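Local coordinates for mandelate racemase / muconate lactonizing enzyme family protein (Agrobacterium tumefaciens, PDB 4DXK) that belongs to the enolase superfamily, mandelate racemase subgroup, and is probably a lyase or racemase whose own substrate is not established, at residues 40-43 against 44-48; 276-279 against 280-283; 85-88 against 89-93; 196-199 against 200-204; 245-248 against 249-252. One frame throughout, in Å; residues are numbered along the deposited sequence. Where two conformers were deposited one is given.

Contact 1. Residues 40-43 against 44-48; sequences TVET and YVHEY
Backbone hydrogen bonds of the i to i+4 kind join the two halves of this helical run: Y44 N to T40 O, V45 N to V41 O at 2.9 Å, H46 N to E42 O, longer at 3.3 Å, and E47 N to T43 O at 2.8 Å. Polar side chains meet one turn apart in E42 and H46. With chi1 at 173°, E42 CG swings away from the backbone N, and its chain runs on extended; E42 CG comes in plane at the edge of the imidazole, 4.0 Å from H46 CD2. The same H46 CD2 lies 3.2 Å from E42 O. Carboxylate and ring planes stand 46° apart, and both groups bond to T8 OG1, with R10 pairing E42 and S395 holding H46 ND1. The apolar contact is V41 CG1 on V45 CG2, at 4.3 Å. On the side turned to a second subunit, T40, T43 and E47 bond to E47, T43 and T40 of that subunit, so this strip of helix 38-53 is part of a subunit interface. Elsewhere V45 rests on strands 3-11 and 17-24, E42 and H46 touch strand 390-396, and V41 and Y44 pack on helix 79-99.

Contact 2. Residues 276-279 against 280-283; sequences FRDL and LETG
R277 and E281, one turn apart, form a salt bridge whose shape is set by two extended chains. R277 carries CG anti to its N (chi1 162°) and runs straight out to NE, while E281 CG lies beside its own N, and the two side chains slant across each other. R277 NE reaches E281 OE2 at 2.8 Å in an almost linear bond. The oxygen lies in the guanidinium plane, at its edge, but is itself met from above the carboxylate, the two planes being 67° apart. A water bridges R277 NH2 and E281 OE2, donating to the latter at 2.7 Å. T282, with chi1 at 67°, turns OG1 back onto L279 O, 2.7 Å away and in the carbonyl plane; T282 N reaches that L279 O from above the plane at 3.1 Å, so one carbonyl takes two donors as the helix runs out. G283 follows with positive phi. Serines of a second subunit bond to R277, D278 and E281, D278 also pairs with R75 of its own chain, and W311 of a third subunit makes a cation-pi contact with R277. Helix 272-281 belongs to a beta-alpha-beta unit of the barrel: F276 packs on strand 287-290 and helix 297-310, L280 on M307, and L279 on helix 253-259.

Contact 3. Residues 85-88 against 89-93; sequences SAFD and IALWD
F87 has its ring anti to N (chi1 177°) while L91 keeps CG beside its own (chi1 -62°), and these different choices bring the two side chains together one turn apart. L91 CG sits over one face of the ring, 4.0 Å above its plane and shifted toward the rim; L91 CD1 comes to 3.6 Å from F87 CE2, and L91 CD2 to 3.9 Å from F87 CZ. The same pairing of torsions governs D88 and W92, which run side by side in one direction. D88 OD2 lies 3.4 Å from W92 CD1 and 3.5 Å from W92 NE1, the carboxylate carbon being in plane at the indole edge and the carboxylate turned 69° from it. S299 OG links the pair, bonding both to D88 OD1 and to W92 NE1, which would help hold the two flat groups in place. Main-chain bonds keep the helix regular, among them L91 N to F87 O at 3.0 Å and W92 N to D88 O at 3.1 Å. All the touching residues are buried. Helix 79-99 is covered by helix 61-68 over F87 and L91, by strand 17-24 against A86, F87 and A90, and by helix 297-310 against D88 and W92.

Contact 4. Residues 196-199 against 200-204; sequences ALEP and FEKIR
Helix 190-207 is kinked at P199, whose N has no bond to the preceding turn; beyond it the i to i+4 pattern holds, with K202 N to E198 O and I203 N to P199 O both at 2.9 Å. L197 O sits at the bend, taking E201 N at 3.3 Å and, weakly, F200 N. The F200 ring leans back along the helix: chi1 of -61° puts CG beside its own N, and the ring presents its edge to two carbonyls, with A196 O 3.6 Å from F200 CE2 and L197 O 3.5 Å from F200 CD2. L197 CD2 and F200 CD2 touch loosely. K202, bent at its third and fourth torsions (chi3 -144°), folds back over the preceding turn, bringing NZ to 3.8 Å from E198 CB. K202 NZ and E198 OE1 remain 4.2 Å apart, too far for a salt bridge. In one of its two conformers the extended E201 chain runs alongside the same turn. F200 and I203 face the barrel, meeting I213 of strand 212-216, while I203 also meets helix 156-165. The chemistry is thus divided: hydrophobic groups fix the inner side against the strands, whereas on the outer side K202 probably offers E198 a modest long-range attraction, not a salt bridge.

Contact 5. Residues 245-248 against 249-252; sequences IKMD and SLSS
An inverse gamma turn centred on M247 shapes the loop that leads from strand 240-242 to helix 253-259, and residues of and around the turn meet those after it through small apolar contacts. M247 is bent at its second torsion (chi2 -75°), which brings SD to 3.7 Å from L250 CD2; the two side chains cross at about a right angle. Farther round, I245 CD1 meets S252 CB at 3.6 Å. In the turn itself D248 N bonds weakly to K246 O. D248, its chi1 at 50°, turns its carboxylate toward the following peptide N-H, and D248 OD1 takes a weak bond from S249 N at 3.0 Å. The loop follows a barrel strand on which E242, one of three glutamates binding sodium, is placed, and the M247 side chain is about 10 Å from a sodium ion. In this fold the segments after the parallel strands surround the metal-binding end of the barrel. A water spans the bend, donating to K246 O at 2.8 Å and, weakly, to S249 O at 2.8 Å. Both I245 and M247 rest on L253 at the start of helix 253-259. The hydroxyls of S249 and S252 face D278 and R277 of a second subunit, the K246 ammonium bonds to the G70 carbonyl of that subunit, and H312 of a fifth subunit packs on D248, S249 and S252.

How the contacts relate
Contacts 2 and 5 are the pair that touch: L250 CD1 lies 3.8 Å from D278 CB, and T282 CG2 is 3.4 Å from L250 O, so the 245-252 loop lies against helix 272-281 within one chain. Between subunits the same two elements meet again, the serines of contact 5 facing the charged residues of contact 2. Contacts 1 and 3 belong to the N-terminal domain, on touching helices, the nearest atoms of the two contacts about 6 Å apart. Contact 4 stands far off in the barrel, its centre about 44 Å from that of contact 1. The side chains of F276 and F200 are about 12 and 14 Å from a bound sodium ion, farther than M247 of contact 5.

Contact 1. Residues 40-43 against 44-48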
loop_
_atom_site.group_PDB
_atom_site.type_symbol
_atom_site.label_atom_id
_atom_site.label_comp_id
_atom_site.label_asym_id
_atom_site.label_seq_id
_atom_site.Cartn_x
_atom_site.Cartn_y
_atom_site.Cartn_z
ATOM N N THR A 40 -21.227 -30.750 -24.027
ATOM C CA THR A 40 -21.765 -29.558 -23.392
ATOM C C THR A 40 -21.524 -28.318 -24.253
ATOM O O THR A 40 -22.433 -27.512 -24.486
ATOM C CB THR A 40 -21.169 -29.381 -21.993
ATOM O OG1 THR A 40 -21.565 -30.499 -21.192
ATOM C CG2 THR A 40 -21.668 -28.103 -21.339
ATOM N N VAL A 41 -20.293 -28.153 -24.719
ATOM C CA VAL A 41 -19.960 -27.012 -25.556
ATOM C C VAL A 41 -20.748 -27.057 -26.865
ATOM O O VAL A 41 -21.249 -26.038 -27.332
ATOM C CB VAL A 41 -18.451 -26.938 -25.825
ATOM C CG1 VAL A 41 -18.137 -25.772 -26.731
ATOM C CG2 VAL A 41 -17.695 -26.806 -24.509
ATOM N N GLU A 42 -20.910 -28.248 -27.427
ATOM C CA GLU A 42 -21.710 -28.395 -28.637
ATOM C C GLU A 42 -23.140 -27.907 -28.422
ATOM O O GLU A 42 -23.693 -27.181 -29.257
ATOM C CB GLU A 42 -21.716 -29.840 -29.121
ATOM C CG GLU A 42 -22.676 -30.091 -30.281
ATOM C CD GLU A 42 -22.522 -31.476 -30.835
ATOM O OE1 GLU A 42 -22.677 -32.448 -30.063
ATOM O OE2 GLU A 42 -22.231 -31.588 -32.041
ATOM N N THR A 43 -23.751 -28.308 -27.310
ATOM C CA THR A 43 -25.111 -27.861 -27.028
ATOM C C THR A 43 -25.160 -26.335 -26.975
ATOM O O THR A 43 -26.076 -25.706 -27.508
ATOM C CB THR A 43 -25.629 -28.451 -25.710
ATOM O OG1 THR A 43 -25.654 -29.877 -25.815
ATOM C CG2 THR A 43 -27.034 -27.954 -25.409
ATOM N N TYR A 44 -24.164 -25.742 -26.328
ATOM C CA TYR A 44 -24.072 -24.291 -26.211
ATOM C C TYR A 44 -23.932 -23.600 -27.570
ATOM O O TYR A 44 -24.556 -22.562 -27.818
ATOM C CB TYR A 44 -22.900 -23.912 -25.300
ATOM C CG TYR A 44 -22.545 -22.440 -25.346
ATOM C CD1 TYR A 44 -23.254 -21.508 -24.596
ATOM C CD2 TYR A 44 -21.521 -21.981 -26.158
ATOM C CE1 TYR A 44 -22.941 -20.167 -24.649
ATOM C CE2 TYR A 44 -21.199 -20.631 -26.219
ATOM C CZ TYR A 44 -21.916 -19.731 -25.457
ATOM O OH TYR A 44 -21.609 -18.390 -25.479
ATOM N N VAL A 45 -23.106 -24.158 -28.446
ATOM C CA VAL A 45 -22.925 -23.567 -29.767
ATOM C C VAL A 45 -24.265 -23.425 -30.485
ATOM O O VAL A 45 -24.553 -22.376 -31.062
ATOM C CB VAL A 45 -21.929 -24.387 -30.606
ATOM C CG1 VAL A 45 -21.919 -23.927 -32.046
ATOM C CG2 VAL A 45 -20.530 -24.283 -30.011
ATOM N N HIS A 46 -25.096 -24.459 -30.408
ATOM C CA HIS A 46 -26.393 -24.415 -31.070
ATOM C C HIS A 46 -27.466 -23.669 -30.277
ATOM O O HIS A 46 -28.315 -23.013 -30.871
ATOM C CB HIS A 46 -26.843 -25.824 -31.449
ATOM C CG HIS A 46 -25.901 -26.491 -32.393
ATOM N ND1 HIS A 46 -25.855 -26.180 -33.736
ATOM C CD2 HIS A 46 -24.926 -27.406 -32.182
ATOM C CE1 HIS A 46 -24.904 -26.892 -34.315
ATOM N NE2 HIS A 46 -24.324 -27.641 -33.394
ATOM N N GLU A 47 -27.419 -23.743 -28.947
ATOM C CA GLU A 47 -28.429 -23.090 -28.108
ATOM C C GLU A 47 -28.237 -21.573 -28.067
ATOM O O GLU A 47 -29.213 -20.816 -28.105
ATOM C CB GLU A 47 -28.406 -23.657 -26.673
ATOM C CG GLU A 47 -29.487 -23.066 -25.733
ATOM C CD GLU A 47 -29.472 -23.639 -24.305
ATOM O OE1 GLU A 47 -28.376 -23.905 -23.774
ATOM O OE2 GLU A 47 -30.557 -23.805 -23.701
ATOM N N TYR A 48 -26.983 -21.136 -27.994
ATOM C CA TYR A 48 -26.648 -19.742 -27.693
ATOM C C TYR A 48 -25.974 -19.006 -28.854
ATOM O O TYR A 48 -26.389 -17.905 -29.220
ATOM C CB TYR A 48 -25.746 -19.681 -26.454
ATOM C CG TYR A 48 -25.596 -18.288 -25.887
ATOM C CD1 TYR A 48 -24.596 -17.423 -26.327
ATOM C CD2 TYR A 48 -26.472 -17.833 -24.912
ATOM C CE1 TYR A 48 -24.475 -16.147 -25.809
ATOM C CE2 TYR A 48 -26.361 -16.563 -24.385
ATOM C CZ TYR A 48 -25.361 -15.728 -24.834
ATOM O OH TYR A 48 -25.273 -14.462 -24.298
#

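Contact 2. Residues 276-279 against 280-283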
loop_
_atom_site.group_PDB
_atom_site.type_symbol
_atom_site.label_atom_id
_atom_site.label_comp_id
_atom_site.label_asym_id
_atom_site.label_seq_id
_atom_site.Cartn_x
_atom_site.Cartn_y
_atom_site.Cartn_z
ATOM N N PHE A 276 -6.400 -11.760 -16.971
ATOM C CA PHE A 276 -4.972 -11.502 -17.105
ATOM C C PHE A 276 -4.574 -10.135 -16.560
ATOM O O PHE A 276 -3.481 -9.991 -16.015
ATOM C CB PHE A 276 -4.496 -11.773 -18.540
ATOM C CG PHE A 276 -4.457 -13.237 -18.843
ATOM C CD1 PHE A 276 -3.328 -13.979 -18.565
ATOM C CD2 PHE A 276 -5.583 -13.898 -19.314
ATOM C CE1 PHE A 276 -3.301 -15.351 -18.794
ATOM C CE2 PHE A 276 -5.560 -15.276 -19.544
ATOM C CZ PHE A 276 -4.425 -16.001 -19.283
ATOM N N ARG A 277 -5.472 -9.155 -16.637
ATOM C CA ARG A 277 -5.260 -7.921 -15.881
ATOM C C ARG A 277 -5.123 -8.233 -14.393
ATOM O O ARG A 277 -4.201 -7.756 -13.727
ATOM C CB ARG A 277 -6.411 -6.939 -16.098
ATOM C CG ARG A 277 -6.487 -5.837 -15.033
ATOM C CD ARG A 277 -7.600 -4.835 -15.317
ATOM N NE ARG A 277 -7.871 -4.014 -14.133
ATOM C CZ ARG A 277 -9.015 -3.388 -13.876
ATOM N NH1 ARG A 277 -10.021 -3.429 -14.727
ATOM N NH2 ARG A 277 -9.143 -2.713 -12.741
ATOM N N ASP A 278 -6.043 -9.036 -13.870
ATOM C CA ASP A 278 -6.000 -9.401 -12.460
ATOM C C ASP A 278 -4.669 -10.085 -12.127
ATOM O O ASP A 278 -4.062 -9.812 -11.089
ATOM C CB ASP A 278 -7.169 -10.336 -12.105
ATOM C CG ASP A 278 -8.531 -9.643 -12.126
ATOM O OD1 ASP A 278 -8.609 -8.401 -12.245
ATOM O OD2 ASP A 278 -9.534 -10.379 -12.000
ATOM N N LEU A 279 -4.205 -10.975 -13.001
ATOM C CA LEU A 279 -2.941 -11.661 -12.783
ATOM C C LEU A 279 -1.784 -10.665 -12.763
ATOM O O LEU A 279 -0.937 -10.683 -11.867
ATOM C CB LEU A 279 -2.726 -12.716 -13.867
ATOM C CG LEU A 279 -1.389 -13.447 -13.861
ATOM C CD1 LEU A 279 -1.234 -14.271 -12.598
ATOM C CD2 LEU A 279 -1.245 -14.299 -15.102
ATOM N N LEU A 280 -1.737 -9.789 -13.756
ATOM C CA LEU A 280 -0.674 -8.785 -13.805
ATOM C C LEU A 280 -0.685 -7.860 -12.583
ATOM O O LEU A 280 0.371 -7.480 -12.061
ATOM C CB LEU A 280 -0.765 -7.980 -15.107
ATOM C CG LEU A 280 -0.554 -8.774 -16.393
ATOM C CD1 LEU A 280 -0.912 -7.948 -17.621
ATOM C CD2 LEU A 280 0.886 -9.260 -16.492
ATOM N N GLU A 281 -1.873 -7.517 -12.106
ATOM C CA GLU A 281 -2.016 -6.632 -10.951
ATOM C C GLU A 281 -1.504 -7.241 -9.655
ATOM O O GLU A 281 -1.280 -6.512 -8.679
ATOM C CB GLU A 281 -3.477 -6.180 -10.760
ATOM C CG GLU A 281 -3.961 -5.148 -11.774
ATOM C CD GLU A 281 -5.372 -4.633 -11.491
ATOM O OE1 GLU A 281 -6.042 -5.138 -10.564
ATOM O OE2 GLU A 281 -5.811 -3.705 -12.195
ATOM N N THR A 282 -1.303 -8.556 -9.613
ATOM C CA THR A 282 -0.768 -9.160 -8.399
ATOM C C THR A 282 0.681 -8.778 -8.162
ATOM O O THR A 282 1.152 -8.860 -7.035
ATOM C CB THR A 282 -0.805 -10.696 -8.419
ATOM O OG1 THR A 282 0.096 -11.192 -9.418
ATOM C CG2 THR A 282 -2.221 -11.220 -8.637
ATOM N N GLY A 283 1.402 -8.398 -9.210
ATOM C CA GLY A 283 2.836 -8.184 -9.087
ATOM C C GLY A 283 3.642 -9.476 -9.065
ATOM O O GLY A 283 4.857 -9.430 -8.854
HETATM O O HOH W 1 -6.802 -1.476 -11.023
#

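Contact 3. Residues 85-88 against 89-93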
loop_
_atom_site.group_PDB
_atom_site.type_symbol
_atom_site.label_atom_id
_atom_site.label_comp_id
_atom_site.label_asym_id
_atom_site.label_seq_id
_atom_site.Cartn_x
_atom_site.Cartn_y
_atom_site.Cartn_z
ATOM N N SER A 85 -14.737 -19.377 -27.982
ATOM C CA SER A 85 -13.344 -19.390 -28.415
ATOM C C SER A 85 -13.164 -20.199 -29.695
ATOM O O SER A 85 -12.461 -19.767 -30.615
ATOM C CB SER A 85 -12.446 -19.954 -27.310
ATOM O OG SER A 85 -12.541 -19.195 -26.111
ATOM N N ALA A 86 -13.800 -21.367 -29.762
ATOM C CA ALA A 86 -13.757 -22.173 -30.981
ATOM C C ALA A 86 -14.354 -21.389 -32.141
ATOM O O ALA A 86 -13.798 -21.369 -33.244
ATOM C CB ALA A 86 -14.506 -23.463 -30.777
ATOM N N PHE A 87 -15.481 -20.729 -31.888
ATOM C CA PHE A 87 -16.122 -19.885 -32.893
ATOM C C PHE A 87 -15.191 -18.768 -33.373
ATOM O O PHE A 87 -15.066 -18.529 -34.575
ATOM C CB PHE A 87 -17.446 -19.333 -32.339
ATOM C CG PHE A 87 -18.158 -18.389 -33.261
ATOM C CD1 PHE A 87 -18.830 -18.864 -34.377
ATOM C CD2 PHE A 87 -18.155 -17.026 -33.011
ATOM C CE1 PHE A 87 -19.480 -17.991 -35.227
ATOM C CE2 PHE A 87 -18.812 -16.148 -33.863
ATOM C CZ PHE A 87 -19.472 -16.633 -34.961
ATOM N N ASP A 88 -14.514 -18.106 -32.439
ATOM C CA ASP A 88 -13.592 -17.026 -32.779
ATOM C C ASP A 88 -12.454 -17.509 -33.683
ATOM O O ASP A 88 -12.086 -16.837 -34.651
ATOM C CB ASP A 88 -13.040 -16.395 -31.501
ATOM C CG ASP A 88 -12.113 -15.231 -31.782
ATOM O OD1 ASP A 88 -12.625 -14.137 -32.095
ATOM O OD2 ASP A 88 -10.878 -15.426 -31.686
ATOM N N ILE A 89 -11.895 -18.675 -33.380
ATOM C CA ILE A 89 -10.834 -19.239 -34.206
ATOM C C ILE A 89 -11.339 -19.419 -35.649
ATOM O O ILE A 89 -10.652 -19.086 -36.621
ATOM C CB ILE A 89 -10.282 -20.564 -33.610
ATOM C CG1 ILE A 89 -9.602 -20.292 -32.265
ATOM C CG2 ILE A 89 -9.305 -21.222 -34.578
ATOM C CD1 ILE A 89 -9.365 -21.541 -31.429
ATOM N N ALA A 90 -12.560 -19.932 -35.787
ATOM C CA ALA A 90 -13.153 -20.121 -37.108
ATOM C C ALA A 90 -13.300 -18.790 -37.853
ATOM O O ALA A 90 -13.101 -18.733 -39.069
ATOM C CB ALA A 90 -14.495 -20.811 -36.987
ATOM N N LEU A 91 -13.629 -17.716 -37.137
ATOM C CA LEU A 91 -13.712 -16.405 -37.785
ATOM C C LEU A 91 -12.364 -15.945 -38.319
ATOM O O LEU A 91 -12.279 -15.390 -39.411
ATOM C CB LEU A 91 -14.279 -15.332 -36.852
ATOM C CG LEU A 91 -15.700 -15.543 -36.338
ATOM C CD1 LEU A 91 -16.099 -14.349 -35.484
ATOM C CD2 LEU A 91 -16.684 -15.769 -37.483
ATOM N N TRP A 92 -11.301 -16.179 -37.553
ATOM C CA TRP A 92 -9.974 -15.812 -38.036
ATOM C C TRP A 92 -9.588 -16.619 -39.286
ATOM O O TRP A 92 -8.951 -16.099 -40.202
ATOM C CB TRP A 92 -8.941 -15.937 -36.904
ATOM C CG TRP A 92 -8.999 -14.772 -35.969
ATOM C CD1 TRP A 92 -9.681 -14.694 -34.790
ATOM C CD2 TRP A 92 -8.393 -13.498 -36.173
ATOM N NE1 TRP A 92 -9.517 -13.447 -34.237
ATOM C CE2 TRP A 92 -8.739 -12.692 -35.074
ATOM C CE3 TRP A 92 -7.595 -12.955 -37.187
ATOM C CZ2 TRP A 92 -8.311 -11.372 -34.959
ATOM C CZ3 TRP A 92 -7.173 -11.646 -37.071
ATOM C CH2 TRP A 92 -7.526 -10.867 -35.960
ATOM N N ASP A 93 -9.977 -17.891 -39.318
ATOM C CA ASP A 93 -9.770 -18.737 -40.494
ATOM C C ASP A 93 -10.523 -18.166 -41.708
ATOM O O ASP A 93 -9.944 -18.042 -42.784
ATOM C CB ASP A 93 -10.232 -20.157 -40.158
ATOM C CG ASP A 93 -9.792 -21.196 -41.173
ATOM O OD1 ASP A 93 -8.683 -21.090 -41.757
ATOM O OD2 ASP A 93 -10.588 -22.143 -41.361
#

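Contact 4. Residues 196-199 against 200-204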
loop_
_atom_site.group_PDB
_atom_site.type_symbol
_atom_site.label_atom_id
_atom_site.label_comp_id
_atom_site.label_asym_id
_atom_site.label_seq_id
_atom_site.Cartn_x
_atom_site.Cartn_y
_atom_site.Cartn_z
ATOM N N ALA A 196 9.454 -37.467 -5.620
ATOM C CA ALA A 196 9.042 -36.655 -6.761
ATOM C C ALA A 196 10.185 -35.803 -7.334
ATOM O O ALA A 196 10.112 -35.357 -8.481
ATOM C CB ALA A 196 7.858 -35.790 -6.383
ATOM N N LEU A 197 11.239 -35.590 -6.548
ATOM C CA LEU A 197 12.400 -34.839 -7.025
ATOM C C LEU A 197 13.340 -35.698 -7.871
ATOM O O LEU A 197 14.170 -35.165 -8.610
ATOM C CB LEU A 197 13.166 -34.228 -5.853
ATOM C CG LEU A 197 12.447 -33.141 -5.059
ATOM C CD1 LEU A 197 13.282 -32.727 -3.857
ATOM C CD2 LEU A 197 12.152 -31.939 -5.942
ATOM N N GLU A 198 13.219 -37.015 -7.768
ATOM C CA GLU A 198 14.131 -37.901 -8.487
ATOM C C GLU A 198 14.208 -37.715 -10.014
ATOM O O GLU A 198 15.297 -37.790 -10.574
ATOM C CB GLU A 198 13.877 -39.356 -8.092
ATOM C CG GLU A 198 14.229 -39.626 -6.628
ATOM C CD GLU A 198 14.261 -41.100 -6.279
ATOM O OE1 GLU A 198 13.371 -41.843 -6.740
ATOM O OE2 GLU A 198 15.180 -41.510 -5.540
ATOM N N PRO A 199 13.072 -37.448 -10.695
ATOM C CA PRO A 199 13.213 -37.190 -12.134
ATOM C C PRO A 199 14.112 -35.992 -12.446
ATOM O O PRO A 199 14.807 -36.006 -13.460
ATOM C CB PRO A 199 11.779 -36.896 -12.578
ATOM C CG PRO A 199 10.929 -37.629 -11.601
ATOM C CD PRO A 199 11.657 -37.564 -10.294
ATOM N N PHE A 200 14.073 -34.962 -11.605
ATOM C CA PHE A 200 14.930 -33.800 -11.813
ATOM C C PHE A 200 16.403 -34.191 -11.680
ATOM O O PHE A 200 17.242 -33.771 -12.484
ATOM C CB PHE A 200 14.565 -32.689 -10.830
ATOM C CG PHE A 200 13.153 -32.198 -10.981
ATOM C CD1 PHE A 200 12.849 -31.177 -11.866
ATOM C CD2 PHE A 200 12.123 -32.780 -10.253
ATOM C CE1 PHE A 200 11.543 -30.734 -12.016
ATOM C CE2 PHE A 200 10.819 -32.343 -10.400
ATOM C CZ PHE A 200 10.527 -31.323 -11.279
ATOM N N GLU A 201 16.712 -34.986 -10.660
ATOM C CA GLU A 201 18.068 -35.486 -10.451
ATOM C C GLU A 201 18.536 -36.271 -11.664
ATOM O O GLU A 201 19.654 -36.086 -12.150
ATOM C CB GLU A 201 18.107 -36.389 -9.220
ATOM C CG GLU A 201 17.870 -35.666 -7.914
ATOM C CD GLU A 201 17.328 -36.577 -6.833
ATOM O OE1 GLU A 201 17.689 -37.774 -6.816
ATOM O OE2 GLU A 201 16.536 -36.088 -6.001
ATOM N N LYS A 202 17.671 -37.154 -12.150
ATOM C CA LYS A 202 18.019 -38.021 -13.272
ATOM C C LYS A 202 18.240 -37.221 -14.561
ATOM O O LYS A 202 19.182 -37.483 -15.308
ATOM C CB LYS A 202 16.963 -39.118 -13.467
ATOM C CG LYS A 202 16.798 -40.045 -12.258
ATOM C CD LYS A 202 15.939 -41.268 -12.574
ATOM C CE LYS A 202 15.071 -41.668 -11.380
ATOM N NZ LYS A 202 15.875 -41.914 -10.152
ATOM N N ILE A 203 17.395 -36.226 -14.813
ATOM C CA ILE A 203 17.572 -35.387 -15.996
ATOM C C ILE A 203 18.881 -34.607 -15.928
ATOM O O ILE A 203 19.642 -34.579 -16.895
ATOM C CB ILE A 203 16.397 -34.402 -16.181
ATOM C CG1 ILE A 203 15.116 -35.167 -16.512
ATOM C CG2 ILE A 203 16.710 -33.397 -17.286
ATOM C CD1 ILE A 203 13.842 -34.348 -16.339
ATOM N N ARG A 204 19.148 -33.988 -14.781
ATOM C CA ARG A 204 20.359 -33.194 -14.610
ATOM C C ARG A 204 21.622 -34.061 -14.704
ATOM O O ARG A 204 22.631 -33.639 -15.275
ATOM C CB ARG A 204 20.329 -32.423 -13.291
ATOM C CG ARG A 204 19.351 -31.256 -13.278
ATOM C CD ARG A 204 19.764 -30.139 -14.232
ATOM N NE ARG A 204 18.756 -29.084 -14.247
ATOM C CZ ARG A 204 18.230 -28.557 -15.347
ATOM N NH1 ARG A 204 18.623 -28.971 -16.545
ATOM N NH2 ARG A 204 17.305 -27.613 -15.246
#

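Contact 5. Residues 245-248 against 249-252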
loop_
_atom_site.group_PDB
_atom_site.type_symbol
_atom_site.label_atom_id
_atom_site.label_comp_id
_atom_site.label_asym_id
_atom_site.label_seq_id
_atom_site.Cartn_x
_atom_site.Cartn_y
_atom_site.Cartn_z
ATOM N N ILE A 245 -0.920 -23.482 -7.816
ATOM C CA ILE A 245 -2.129 -23.488 -7.001
ATOM C C ILE A 245 -3.309 -23.214 -7.930
ATOM O O ILE A 245 -3.116 -22.892 -9.097
ATOM C CB ILE A 245 -2.088 -22.431 -5.859
ATOM C CG1 ILE A 245 -2.011 -21.009 -6.436
ATOM C CG2 ILE A 245 -0.943 -22.710 -4.872
ATOM C CD1 ILE A 245 -2.227 -19.924 -5.383
ATOM N N LYS A 246 -4.521 -23.354 -7.417
ATOM C CA LYS A 246 -5.728 -23.039 -8.174
ATOM C C LYS A 246 -5.738 -21.555 -8.488
ATOM O O LYS A 246 -5.409 -20.730 -7.638
ATOM C CB LYS A 246 -6.967 -23.394 -7.352
ATOM C CG LYS A 246 -8.250 -23.470 -8.161
ATOM C CD LYS A 246 -8.342 -24.754 -8.946
ATOM C CE LYS A 246 -9.740 -24.943 -9.528
ATOM N NZ LYS A 246 -9.745 -26.134 -10.388
ATOM N N MET A 247 -6.132 -21.203 -9.707
ATOM C CA MET A 247 -6.082 -19.813 -10.155
ATOM C C MET A 247 -7.399 -19.067 -9.925
ATOM O O MET A 247 -7.889 -18.362 -10.813
ATOM C CB MET A 247 -5.655 -19.775 -11.627
ATOM C CG MET A 247 -4.239 -20.307 -11.832
ATOM S SD MET A 247 -3.035 -19.102 -11.265
ATOM C CE MET A 247 -1.573 -20.102 -11.145
ATOM N N ASP A 248 -7.969 -19.216 -8.732
ATOM C CA ASP A 248 -9.277 -18.629 -8.411
ATOM C C ASP A 248 -9.281 -17.362 -7.558
ATOM O O ASP A 248 -10.198 -16.548 -7.657
ATOM C CB ASP A 248 -10.238 -19.660 -7.825
ATOM C CG ASP A 248 -9.659 -20.458 -6.681
ATOM O OD1 ASP A 248 -8.525 -20.205 -6.207
ATOM O OD2 ASP A 248 -10.407 -21.366 -6.241
ATOM N N SER A 249 -8.320 -17.214 -6.657
ATOM C CA SER A 249 -8.061 -15.933 -5.990
ATOM C C SER A 249 -6.581 -15.634 -6.203
ATOM O O SER A 249 -5.719 -16.139 -5.481
ATOM C CB SER A 249 -8.391 -16.000 -4.496
ATOM O OG SER A 249 -9.783 -16.050 -4.232
ATOM N N LEU A 250 -6.285 -14.844 -7.234
ATOM C CA LEU A 250 -4.916 -14.664 -7.702
ATOM C C LEU A 250 -3.982 -13.970 -6.733
ATOM O O LEU A 250 -2.763 -14.115 -6.848
ATOM C CB LEU A 250 -4.913 -13.954 -9.059
ATOM C CG LEU A 250 -5.661 -14.716 -10.152
ATOM C CD1 LEU A 250 -5.824 -13.857 -11.393
ATOM C CD2 LEU A 250 -4.964 -16.032 -10.502
ATOM N N SER A 251 -4.522 -13.225 -5.775
ATOM C CA SER A 251 -3.655 -12.554 -4.813
ATOM C C SER A 251 -2.778 -13.543 -4.023
ATOM O O SER A 251 -1.697 -13.175 -3.568
ATOM C CB SER A 251 -4.457 -11.645 -3.883
ATOM O OG SER A 251 -5.353 -12.401 -3.096
ATOM N N SER A 252 -3.213 -14.794 -3.889
ATOM C CA SER A 252 -2.379 -15.810 -3.249
ATOM C C SER A 252 -1.023 -16.009 -3.936
ATOM O O SER A 252 -0.060 -16.457 -3.307
ATOM C CB SER A 252 -3.094 -17.156 -3.182
ATOM O OG SER A 252 -4.138 -17.136 -2.231
HETATM O O HOH W 2 -4.748 -18.043 -7.269
#